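Fusolin (Anomala cuprea entomopoxvirus, PDB 4YN1) forms the crystalline spindles of an insect poxvirus that enhance virulence, and probably acts on chitin as a lytic polysaccharide monooxygenase-like protein. Local coordinates at residues I83-C93 with K164-L172; V173-R184 with A193-P203. All coordinates share one frame; numbering follows the deposited sequence.

Interaction 1 of 2, residues I83-C93 with K164-L172; sequences IKEQVVPDYLC and KVTWPLLEL
The end of helix 80-87 and the loop after it meet the turn that leads into strand 170-176, in the part of the fusolin domain where loops and helices pack on the beta sandwich. Trp-167 is the centre of the contact. Its indole is gripped on both faces and at one edge. Lys-84 lays CG over one face, 3.7 Å from the centroid of the five-membered ring of Trp-167. Leu-92 places CD2 over the opposite face at the same distance from that centroid, almost straight above the five-membered ring. Both are CH-pi contacts. At the edge, Trp-167 NE1 donates to Val-88 O at 2.7 Å. The acceptor lies 1° out of the indole plane, and the N-H...O angle is 153°. Together with the contacts on the two faces, this bond holds the ring in place, and it satisfies a carbonyl just past the helix end. Ile-83 adds CG2 against Trp-167 CZ2.

With CG anti to the carbonyl carbon (chi1 -69°) and an extended chain beyond it, Lys-84 runs across the indole and on to a water. That water accepts from Lys-84 NZ and donates to Trp-167 O. A second water joins Pro-89 O to Trp-167 N, and a third joins Leu-92 N to Val-165 O.

Leu-92 CD2 also meets Leu-170 CD1 tip to tip at 3.7 Å. Cys-93 SG touches Val-165 CG2 at 4.0 Å and forms a disulfide with Cys-228 of strand 223-234. Tyr-152 and Tyr-212 meet the indole edge-to-face from strands 147-154 and 209-217. This is a buried tryptophan held between a helix end and the beta sandwich of an LPMO-like fold, with three waters bridging the two segments.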
loop_
_atom_site.group_PDB
_atom_site.type_symbol
_atom_site.label_atom_id
_atom_site.label_comp_id
_atom_site.label_asym_id
_atom_site.label_seq_id
_atom_site.Cartn_x
_atom_site.Cartn_y
_atom_site.Cartn_z
ATOM N N ILE A 83 -1.377 -15.372 11.464
ATOM C CA ILE A 83 -1.506 -14.532 10.242
ATOM C C ILE A 83 -0.225 -14.608 9.393
ATOM O O ILE A 83 -0.259 -14.940 8.205
ATOM C CB ILE A 83 -1.840 -13.075 10.648
ATOM C CG1 ILE A 83 -3.231 -12.996 11.354
ATOM C CG2 ILE A 83 -1.732 -12.085 9.456
ATOM C CD1 ILE A 83 -4.379 -13.514 10.606
ATOM N N LYS A 84 0.897 -14.339 10.041
ATOM C CA LYS A 84 2.219 -14.324 9.403
ATOM C C LYS A 84 2.589 -15.615 8.742
ATOM O O LYS A 84 3.256 -15.594 7.718
ATOM C CB LYS A 84 3.296 -14.027 10.443
ATOM C CG LYS A 84 3.285 -12.626 10.996
ATOM C CD LYS A 84 4.512 -12.414 11.877
ATOM C CE LYS A 84 4.407 -11.124 12.623
ATOM N NZ LYS A 84 5.634 -10.829 13.432
ATOM N N GLU A 85 2.239 -16.748 9.349
ATOM C CA GLU A 85 2.697 -18.032 8.850
ATOM C C GLU A 85 1.704 -18.759 7.971
ATOM O O GLU A 85 2.125 -19.520 7.109
ATOM C CB GLU A 85 3.142 -18.906 10.047
ATOM C CG GLU A 85 4.139 -18.234 10.999
ATOM C CD GLU A 85 5.577 -18.055 10.546
ATOM O OE1 GLU A 85 6.360 -17.443 11.311
ATOM O OE2 GLU A 85 5.916 -18.483 9.420
ATOM N N GLN A 86 0.406 -18.547 8.157
ATOM C CA GLN A 86 -0.605 -19.263 7.380
ATOM C C GLN A 86 -1.576 -18.413 6.570
ATOM O O GLN A 86 -2.148 -18.931 5.615
ATOM C CB GLN A 86 -1.453 -20.105 8.341
ATOM C CG GLN A 86 -0.659 -21.078 9.219
ATOM C CD GLN A 86 0.022 -22.175 8.432
ATOM O OE1 GLN A 86 -0.493 -22.653 7.417
ATOM N NE2 GLN A 86 1.186 -22.622 8.898
ATOM N N VAL A 87 -1.851 -17.174 6.966
ATOM C CA VAL A 87 -2.903 -16.399 6.294
ATOM C C VAL A 87 -2.354 -15.481 5.240
ATOM O O VAL A 87 -2.765 -15.604 4.078
ATOM C CB VAL A 87 -3.773 -15.693 7.336
ATOM C CG1 VAL A 87 -4.996 -15.045 6.694
ATOM C CG2 VAL A 87 -4.202 -16.703 8.412
ATOM N N VAL A 88 -1.411 -14.596 5.609
ATOM C CA VAL A 88 -0.734 -13.733 4.636
ATOM C C VAL A 88 0.770 -13.950 4.795
ATOM O O VAL A 88 1.467 -13.067 5.272
ATOM C CB VAL A 88 -1.134 -12.244 4.748
ATOM C CG1 VAL A 88 -0.543 -11.445 3.594
ATOM C CG2 VAL A 88 -2.652 -12.098 4.769
ATOM N N PRO A 89 1.277 -15.152 4.509
ATOM C CA PRO A 89 2.720 -15.384 4.677
ATOM C C PRO A 89 3.561 -14.766 3.571
ATOM O O PRO A 89 4.761 -14.564 3.750
ATOM C CB PRO A 89 2.821 -16.909 4.658
ATOM C CG PRO A 89 1.773 -17.331 3.724
ATOM C CD PRO A 89 0.614 -16.352 3.953
ATOM N N ASP A 90 2.947 -14.495 2.425
ATOM C CA ASP A 90 3.669 -13.915 1.297
ATOM C C ASP A 90 2.759 -13.004 0.502
ATOM O O ASP A 90 1.564 -12.952 0.759
ATOM C CB ASP A 90 4.231 -15.023 0.411
ATOM C CG ASP A 90 3.260 -16.106 -0.012
ATOM O OD1 ASP A 90 2.042 -15.832 -0.055
ATOM O OD2 ASP A 90 3.722 -17.240 -0.286
ATOM N N TYR A 91 3.339 -12.260 -0.420
ATOM C CA TYR A 91 2.607 -11.317 -1.289
ATOM C C TYR A 91 1.753 -10.422 -0.439
ATOM O O TYR A 91 0.511 -10.326 -0.632
ATOM C CB TYR A 91 1.773 -12.066 -2.317
ATOM C CG TYR A 91 2.599 -13.019 -3.153
ATOM C CD1 TYR A 91 3.557 -12.542 -4.039
ATOM C CD2 TYR A 91 2.418 -14.394 -3.064
ATOM C CE1 TYR A 91 4.285 -13.407 -4.856
ATOM C CE2 TYR A 91 3.158 -15.278 -3.865
ATOM C CZ TYR A 91 4.083 -14.775 -4.767
ATOM O OH TYR A 91 4.825 -15.605 -5.584
ATOM N N LEU A 92 2.405 -9.740 0.512
ATOM C CA LEU A 92 1.665 -8.904 1.449
ATOM C C LEU A 92 0.833 -7.816 0.781
ATOM O O LEU A 92 -0.294 -7.587 1.210
ATOM C CB LEU A 92 2.580 -8.327 2.529
ATOM C CG LEU A 92 2.783 -9.203 3.780
ATOM C CD1 LEU A 92 3.473 -10.505 3.438
ATOM C CD2 LEU A 92 3.534 -8.457 4.854
ATOM N N CYS A 93 1.328 -7.156 -0.278
ATOM C CA CYS A 93 0.550 -6.084 -0.892
ATOM C C CYS A 93 -0.646 -6.630 -1.716
ATOM O O CYS A 93 -1.497 -5.859 -2.136
ATOM C CB CYS A 93 1.445 -5.166 -1.719
ATOM S SG CYS A 93 2.745 -4.350 -0.743
ATOM N N LYS A 164 10.838 -6.892 -0.870
ATOM C CA LYS A 164 9.412 -7.166 -0.735
ATOM C C LYS A 164 8.999 -6.698 0.655
ATOM O O LYS A 164 9.781 -6.817 1.610
ATOM C CB LYS A 164 9.142 -8.682 -0.769
ATOM C CG LYS A 164 9.387 -9.325 -2.115
ATOM C CD LYS A 164 8.355 -8.891 -3.104
ATOM C CE LYS A 164 8.090 -9.879 -4.210
ATOM N NZ LYS A 164 8.114 -9.245 -5.541
ATOM N N VAL A 165 7.755 -6.256 0.789
ATOM C CA VAL A 165 7.162 -5.982 2.097
ATOM C C VAL A 165 6.904 -7.378 2.719
ATOM O O VAL A 165 6.223 -8.191 2.108
ATOM C CB VAL A 165 5.848 -5.187 1.932
ATOM C CG1 VAL A 165 5.081 -5.118 3.231
ATOM C CG2 VAL A 165 6.129 -3.791 1.401
ATOM N N THR A 166 7.510 -7.682 3.870
ATOM C CA THR A 166 7.355 -8.991 4.525
ATOM C C THR A 166 7.276 -8.741 6.024
ATOM O O THR A 166 7.721 -7.687 6.501
ATOM C CB THR A 166 8.557 -9.933 4.183
ATOM O OG1 THR A 166 9.748 -9.347 4.721
ATOM C CG2 THR A 166 8.753 -10.107 2.725
ATOM N N TRP A 167 6.672 -9.670 6.760
ATOM C CA TRP A 167 6.434 -9.472 8.198
ATOM C C TRP A 167 7.686 -9.185 9.063
ATOM O O TRP A 167 7.664 -8.244 9.869
ATOM C CB TRP A 167 5.611 -10.617 8.776
ATOM C CG TRP A 167 4.224 -10.655 8.229
ATOM C CD1 TRP A 167 3.718 -11.538 7.311
ATOM C CD2 TRP A 167 3.161 -9.751 8.548
ATOM N NE1 TRP A 167 2.393 -11.285 7.103
ATOM C CE2 TRP A 167 2.012 -10.210 7.875
ATOM C CE3 TRP A 167 3.027 -8.706 9.468
ATOM C CZ2 TRP A 167 0.772 -9.578 8.006
ATOM C CZ3 TRP A 167 1.795 -8.080 9.600
ATOM C CH2 TRP A 167 0.694 -8.501 8.853
ATOM N N PRO A 168 8.828 -9.846 8.843
ATOM C CA PRO A 168 10.035 -9.465 9.621
ATOM C C PRO A 168 10.572 -8.058 9.321
ATOM O O PRO A 168 11.440 -7.572 10.057
ATOM C CB PRO A 168 11.054 -10.540 9.277
ATOM C CG PRO A 168 10.452 -11.400 8.273
ATOM C CD PRO A 168 9.086 -10.972 7.933
ATOM N N LEU A 169 10.064 -7.377 8.254
ATOM C CA LEU A 169 10.458 -6.006 7.959
ATOM C C LEU A 169 9.393 -5.013 8.393
ATOM O O LEU A 169 9.497 -3.838 8.025
ATOM C CB LEU A 169 10.753 -5.838 6.459
ATOM C CG LEU A 169 11.824 -6.715 5.870
ATOM C CD1 LEU A 169 12.106 -6.314 4.409
ATOM C CD2 LEU A 169 13.090 -6.643 6.711
ATOM N N LEU A 170 8.395 -5.444 9.186
ATOM C CA LEU A 170 7.284 -4.576 9.643
ATOM C C LEU A 170 7.256 -4.473 11.152
ATOM O O LEU A 170 7.612 -5.417 11.844
ATOM C CB LEU A 170 5.945 -5.139 9.145
ATOM C CG LEU A 170 5.638 -5.004 7.657
ATOM C CD1 LEU A 170 4.423 -5.815 7.319
ATOM C CD2 LEU A 170 5.434 -3.575 7.264
ATOM N N GLU A 171 6.922 -3.297 11.652
ATOM C CA GLU A 171 6.787 -3.001 13.059
ATOM C C GLU A 171 5.393 -2.463 13.330
ATOM O O GLU A 171 4.917 -1.578 12.615
ATOM C CB GLU A 171 7.894 -2.029 13.523
ATOM C CG GLU A 171 7.918 -0.619 12.977
ATOM C CD GLU A 171 9.181 0.128 13.380
ATOM O OE1 GLU A 171 9.061 1.271 13.875
ATOM O OE2 GLU A 171 10.290 -0.432 13.214
ATOM N N LEU A 172 4.769 -2.952 14.384
ATOM C CA LEU A 172 3.420 -2.520 14.778
ATOM C C LEU A 172 3.450 -1.126 15.363
ATOM O O LEU A 172 4.232 -0.853 16.266
ATOM C CB LEU A 172 2.839 -3.497 15.800
ATOM C CG LEU A 172 1.413 -3.207 16.278
ATOM C CD1 LEU A 172 0.411 -3.519 15.175
ATOM C CD2 LEU A 172 1.067 -4.035 17.504
HETATM O O HOH W 1 5.994 -8.345 12.169
HETATM O O HOH W 2 6.375 -12.486 5.482
HETATM O O HOH W 3 5.228 -9.442 -0.065
#

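Interaction 2 of 2, residues V173-R184 with A193-P203; sequences VFNSTVPLVNRR and ARVYRMIVPVP. With NAG (2-acetamido-2-deoxy-beta-D-glucopyranose), chain B.
Ala-193 to Pro-203 forms the long arm of a beta hairpin with strand 180-182, then runs on past strand 170-176. Ala-193 O accepts from Arg-183 N. Arg-194 packs its CB against Leu-180 CD1, and a water links its NE to Asn-182 OD1. Val-195 makes the antiparallel hydrogen-bonded pair with Val-181: Val-181 N donates to Val-195 O at 2.9 Å, and Val-195 N to Val-181 O at 2.8 Å. Tyr-196 carries Leu-180 CD1 over one ring face, while its OH is hydrogen-bonded to Glu-145 OE2.

Arg-197 bends at chi3 (-59°), which turns its guanidinium back toward the short strand. Val-181 CG2 covers one face. The guanidinium of Arg-184 stacks on the other, centres 3.8 Å apart and planes at 29°. Glu-135, in a salt bridge with Arg-184, probably eases the like charges. Arg-197 NH1 donates to Asn-182 O at 3.0 Å.

Met-198 makes a Met-aromatic contact with Phe-174, its SD 4.6 Å from the ring centroid. Phe-174 and Val-173 both face Val-151 in a classic beta bulge. Val-200 CG1 meets Val-173 CG2 at 3.6 Å. Last, Pro-203 CD touches Val-173 CG1 at 4.0 Å.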
loop_
_atom_site.group_PDB
_atom_site.type_symbol
_atom_site.label_atom_id
_atom_site.label_comp_id
_atom_site.label_asym_id
_atom_site.label_seq_id
_atom_site.Cartn_x
_atom_site.Cartn_y
_atom_site.Cartn_z
ATOM N N VAL A 173 2.620 -0.226 14.830
ATOM C CA VAL A 173 2.513 1.134 15.335
ATOM C C VAL A 173 1.128 1.496 15.897
ATOM O O VAL A 173 1.017 2.534 16.556
ATOM C CB VAL A 173 3.033 2.196 14.335
ATOM C CG1 VAL A 173 4.489 1.924 13.962
ATOM C CG2 VAL A 173 2.157 2.333 13.085
ATOM N N PHE A 174 0.102 0.701 15.611
ATOM C CA PHE A 174 -1.266 1.028 15.999
ATOM C C PHE A 174 -2.071 -0.243 16.081
ATOM O O PHE A 174 -1.940 -1.117 15.224
ATOM C CB PHE A 174 -1.852 1.995 14.946
ATOM C CG PHE A 174 -3.264 2.457 15.201
ATOM C CD1 PHE A 174 -4.343 1.651 14.880
ATOM C CD2 PHE A 174 -3.514 3.676 15.811
ATOM C CE1 PHE A 174 -5.652 2.086 15.119
ATOM C CE2 PHE A 174 -4.816 4.112 16.037
ATOM C CZ PHE A 174 -5.881 3.299 15.714
ATOM N N ASN A 175 -2.908 -0.352 17.108
ATOM C CA ASN A 175 -3.759 -1.505 17.257
ATOM C C ASN A 175 -4.969 -1.078 18.064
ATOM O O ASN A 175 -4.851 -0.919 19.278
ATOM C CB ASN A 175 -3.005 -2.645 17.927
ATOM C CG ASN A 175 -3.819 -3.893 18.141
ATOM O OD1 ASN A 175 -4.979 -3.999 17.708
ATOM N ND2 ASN A 175 -3.219 -4.904 18.764
ATOM N N SER A 176 -6.120 -0.894 17.410
ATOM C CA SER A 176 -7.310 -0.406 18.119
ATOM C C SER A 176 -8.580 -0.610 17.325
ATOM O O SER A 176 -8.572 -0.658 16.090
ATOM C CB SER A 176 -7.162 1.098 18.386
ATOM O OG SER A 176 -8.134 1.590 19.294
ATOM N N THR A 177 -9.701 -0.637 18.045
ATOM C CA THR A 177 -11.011 -0.569 17.417
ATOM C C THR A 177 -11.121 0.921 17.126
ATOM O O THR A 177 -10.486 1.731 17.800
ATOM C CB THR A 177 -12.130 -1.088 18.353
ATOM O OG1 THR A 177 -12.012 -0.394 19.581
ATOM C CG2 THR A 177 -12.044 -2.555 18.585
ATOM N N VAL A 178 -11.784 1.265 16.038
ATOM C CA VAL A 178 -11.912 2.641 15.541
ATOM C C VAL A 178 -13.392 2.927 15.260
ATOM O O VAL A 178 -14.002 2.143 14.538
ATOM C CB VAL A 178 -11.076 2.801 14.231
ATOM C CG1 VAL A 178 -11.266 4.200 13.618
ATOM C CG2 VAL A 178 -9.592 2.536 14.503
ATOM N N PRO A 179 -13.947 4.069 15.710
ATOM C CA PRO A 179 -15.363 4.360 15.410
ATOM C C PRO A 179 -15.568 4.803 13.969
ATOM O O PRO A 179 -14.725 5.485 13.409
ATOM C CB PRO A 179 -15.703 5.502 16.373
ATOM C CG PRO A 179 -14.417 6.194 16.620
ATOM C CD PRO A 179 -13.352 5.119 16.563
ATOM N N LEU A 180 -16.728 4.445 13.408
ATOM C CA LEU A 180 -17.179 4.897 12.106
ATOM C C LEU A 180 -17.673 6.322 12.254
ATOM O O LEU A 180 -18.535 6.582 13.088
ATOM C CB LEU A 180 -18.300 3.977 11.615
ATOM C CG LEU A 180 -18.825 4.212 10.226
ATOM C CD1 LEU A 180 -17.764 3.927 9.173
ATOM C CD2 LEU A 180 -20.040 3.321 9.962
ATOM N N VAL A 181 -17.144 7.236 11.459
ATOM C CA VAL A 181 -17.464 8.664 11.525
ATOM C C VAL A 181 -17.870 9.205 10.182
ATOM O O VAL A 181 -17.583 8.611 9.164
ATOM C CB VAL A 181 -16.294 9.499 12.132
ATOM C CG1 VAL A 181 -16.025 9.119 13.609
ATOM C CG2 VAL A 181 -15.011 9.388 11.295
ATOM N N ASN A 182 -18.565 10.346 10.172
ATOM C CA ASN A 182 -18.908 11.016 8.926
ATOM C C ASN A 182 -17.654 11.518 8.234
ATOM O O ASN A 182 -16.793 12.130 8.881
ATOM C CB ASN A 182 -19.811 12.235 9.204
ATOM C CG ASN A 182 -21.182 11.810 9.661
ATOM O OD1 ASN A 182 -21.703 10.778 9.252
ATOM N ND2 ASN A 182 -21.762 12.539 10.559
ATOM N N ARG A 183 -17.561 11.300 6.916
ATOM C CA ARG A 183 -16.442 11.823 6.165
ATOM C C ARG A 183 -16.513 13.344 6.149
ATOM O O ARG A 183 -17.610 13.918 6.193
ATOM C CB ARG A 183 -16.423 11.277 4.731
ATOM C CG ARG A 183 -17.341 12.029 3.774
ATOM C CD ARG A 183 -17.399 11.390 2.405
ATOM N NE ARG A 183 -18.520 11.952 1.655
ATOM C CZ ARG A 183 -18.999 11.475 0.513
ATOM N NH1 ARG A 183 -18.467 10.395 -0.039
ATOM N NH2 ARG A 183 -20.023 12.071 -0.083
ATOM N N ARG A 184 -15.373 14.000 6.077
ATOM C CA ARG A 184 -15.384 15.460 5.985
ATOM C C ARG A 184 -15.634 15.875 4.544
ATOM O O ARG A 184 -15.477 15.069 3.607
ATOM C CB ARG A 184 -14.047 16.049 6.459
ATOM C CG ARG A 184 -13.694 15.735 7.891
ATOM C CD ARG A 184 -12.567 16.656 8.383
ATOM N NE ARG A 184 -12.091 16.256 9.704
ATOM C CZ ARG A 184 -11.102 15.394 9.961
ATOM N NH1 ARG A 184 -10.418 14.838 8.968
ATOM N NH2 ARG A 184 -10.776 15.105 11.211
ATOM N N ALA A 193 -20.285 7.740 2.640
ATOM C CA ALA A 193 -20.492 8.971 3.411
ATOM C C ALA A 193 -19.799 8.868 4.752
ATOM O O ALA A 193 -19.723 9.863 5.449
ATOM C CB ALA A 193 -21.995 9.191 3.622
ATOM N N ARG A 194 -19.397 7.643 5.178
ATOM C CA ARG A 194 -18.753 7.427 6.474
ATOM C C ARG A 194 -17.416 6.732 6.265
ATOM O O ARG A 194 -17.243 5.961 5.324
ATOM C CB ARG A 194 -19.616 6.555 7.374
ATOM C CG ARG A 194 -20.922 7.232 7.748
ATOM C CD ARG A 194 -21.880 6.334 8.480
ATOM N NE ARG A 194 -23.080 7.119 8.771
ATOM C CZ ARG A 194 -24.055 7.385 7.904
ATOM N NH1 ARG A 194 -24.048 6.840 6.692
ATOM N NH2 ARG A 194 -25.077 8.162 8.263
ATOM N N VAL A 195 -16.481 7.013 7.142
ATOM C CA VAL A 195 -15.114 6.497 7.056
ATOM C C VAL A 195 -14.620 6.100 8.421
ATOM O O VAL A 195 -15.241 6.427 9.425
ATOM C CB VAL A 195 -14.173 7.587 6.459
ATOM C CG1 VAL A 195 -14.494 7.899 5.004
ATOM C CG2 VAL A 195 -14.157 8.838 7.304
ATOM N N TYR A 196 -13.440 5.489 8.467
ATOM C CA TYR A 196 -12.717 5.222 9.713
ATOM C C TYR A 196 -11.457 6.068 9.666
ATOM O O TYR A 196 -10.632 5.890 8.751
ATOM C CB TYR A 196 -12.308 3.761 9.852
ATOM C CG TYR A 196 -13.465 2.798 9.974
ATOM C CD1 TYR A 196 -14.128 2.622 11.185
ATOM C CD2 TYR A 196 -13.922 2.085 8.873
ATOM C CE1 TYR A 196 -15.204 1.743 11.300
ATOM C CE2 TYR A 196 -14.993 1.206 8.978
ATOM C CZ TYR A 196 -15.606 1.010 10.204
ATOM O OH TYR A 196 -16.635 0.124 10.301
ATOM N N ARG A 197 -11.340 7.039 10.573
ATOM C CA ARG A 197 -10.162 7.872 10.677
ATOM C C ARG A 197 -9.433 7.503 11.951
ATOM O O ARG A 197 -10.061 7.284 12.980
ATOM C CB ARG A 197 -10.465 9.376 10.655
ATOM C CG ARG A 197 -11.018 9.863 9.313
ATOM C CD ARG A 197 -11.055 11.398 9.201
ATOM N NE ARG A 197 -11.883 11.967 10.255
ATOM C CZ ARG A 197 -13.177 12.273 10.165
ATOM N NH1 ARG A 197 -13.820 12.161 9.006
ATOM N NH2 ARG A 197 -13.831 12.710 11.225
ATOM N N MET A 198 -8.119 7.395 11.889
ATOM C CA MET A 198 -7.337 7.023 13.078
ATOM C C MET A 198 -6.006 7.758 13.030
ATOM O O MET A 198 -5.439 7.951 11.956
ATOM C CB MET A 198 -7.159 5.482 13.177
ATOM C CG MET A 198 -6.383 4.872 12.035
ATOM S SD MET A 198 -6.846 3.228 11.516
ATOM C CE MET A 198 -8.333 3.630 10.467
ATOM N N ILE A 199 -5.531 8.214 14.180
ATOM C CA ILE A 199 -4.253 8.907 14.259
ATOM C C ILE A 199 -3.187 7.862 14.424
ATOM O O ILE A 199 -3.133 7.193 15.455
ATOM C CB ILE A 199 -4.174 9.962 15.414
ATOM C CG1 ILE A 199 -5.343 10.990 15.339
ATOM C CG2 ILE A 199 -2.806 10.679 15.380
ATOM C CD1 ILE A 199 -5.444 11.703 14.092
ATOM N N VAL A 200 -2.328 7.736 13.413
ATOM C CA VAL A 200 -1.265 6.757 13.400
ATOM C C VAL A 200 0.072 7.459 13.705
ATOM O O VAL A 200 0.464 8.332 12.941
ATOM C CB VAL A 200 -1.207 6.019 12.043
ATOM C CG1 VAL A 200 -0.057 4.999 12.010
ATOM C CG2 VAL A 200 -2.517 5.300 11.771
ATOM N N PRO A 201 0.785 7.045 14.767
ATOM C CA PRO A 201 2.113 7.646 15.060
ATOM C C PRO A 201 3.159 7.007 14.166
ATOM O O PRO A 201 3.635 5.906 14.429
ATOM C CB PRO A 201 2.340 7.314 16.544
ATOM C CG PRO A 201 1.526 6.104 16.801
ATOM C CD PRO A 201 0.425 6.018 15.764
ATOM N N VAL A 202 3.489 7.681 13.073
ATOM C CA VAL A 202 4.421 7.119 12.101
ATOM C C VAL A 202 5.839 7.494 12.516
ATOM O O VAL A 202 6.111 8.686 12.670
ATOM C CB VAL A 202 4.096 7.607 10.673
ATOM C CG1 VAL A 202 5.086 7.021 9.664
ATOM C CG2 VAL A 202 2.671 7.215 10.295
ATOM N N PRO A 203 6.751 6.509 12.672
ATOM C CA PRO A 203 8.126 6.836 13.019
ATOM C C PRO A 203 8.815 7.553 11.865
ATOM O O PRO A 203 8.560 7.290 10.676
ATOM C CB PRO A 203 8.752 5.448 13.302
ATOM C CG PRO A 203 7.997 4.515 12.473
ATOM C CD PRO A 203 6.587 5.052 12.518
HETATM C C1 NAG B . -3.901 -6.134 19.044
HETATM C C2 NAG B . -2.947 -7.318 19.161
HETATM C C3 NAG B . -3.768 -8.567 19.485
HETATM C C4 NAG B . -4.602 -8.342 20.738
HETATM C C5 NAG B . -5.444 -7.078 20.576
HETATM C C6 NAG B . -6.238 -6.704 21.810
HETATM C C7 NAG B . -0.918 -7.603 17.828
HETATM C C8 NAG B . -0.349 -7.716 16.444
HETATM N N2 NAG B . -2.237 -7.490 17.906
HETATM O O3 NAG B . -2.903 -9.694 19.634
HETATM O O4 NAG B . -5.477 -9.444 20.944
HETATM O O5 NAG B . -4.566 -5.976 20.302
HETATM O O6 NAG B . -5.392 -6.553 22.945
HETATM O O7 NAG B . -0.210 -7.630 18.830
HETATM O O HOH W 4 -12.728 7.412 13.162
HETATM O O HOH W 5 -16.510 13.796 11.082
HETATM O O HOH W 6 -22.970 8.397 11.113
HETATM O O HOH W 7 -21.717 11.559 6.252
HETATM O O HOH W 8 -12.784 12.484 6.316
#

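Strand 170-176 joins the two contacts. Its start closes interaction 1, and its continuation opens interaction 2. The centres of the two contacts lie about 22 Å apart, and the two meet where Glu-171 OE1 packs on Pro-203 CG at 3.7 Å. Interaction 1 is buried, interaction 2 partly so. The glycan lies near both. In interaction 2, Asn-175 ND2 is bonded covalently to NAG C1 at 1.4 Å. That N-acetylglucosamine is hydrogen-bonded to Glu-150 and Arg-78. On the side of interaction 1, Leu-172 touches a bound N-acetylglucosamine, and the nearest atoms of the Lys-84 side chain and a sugar are about 7 Å apart.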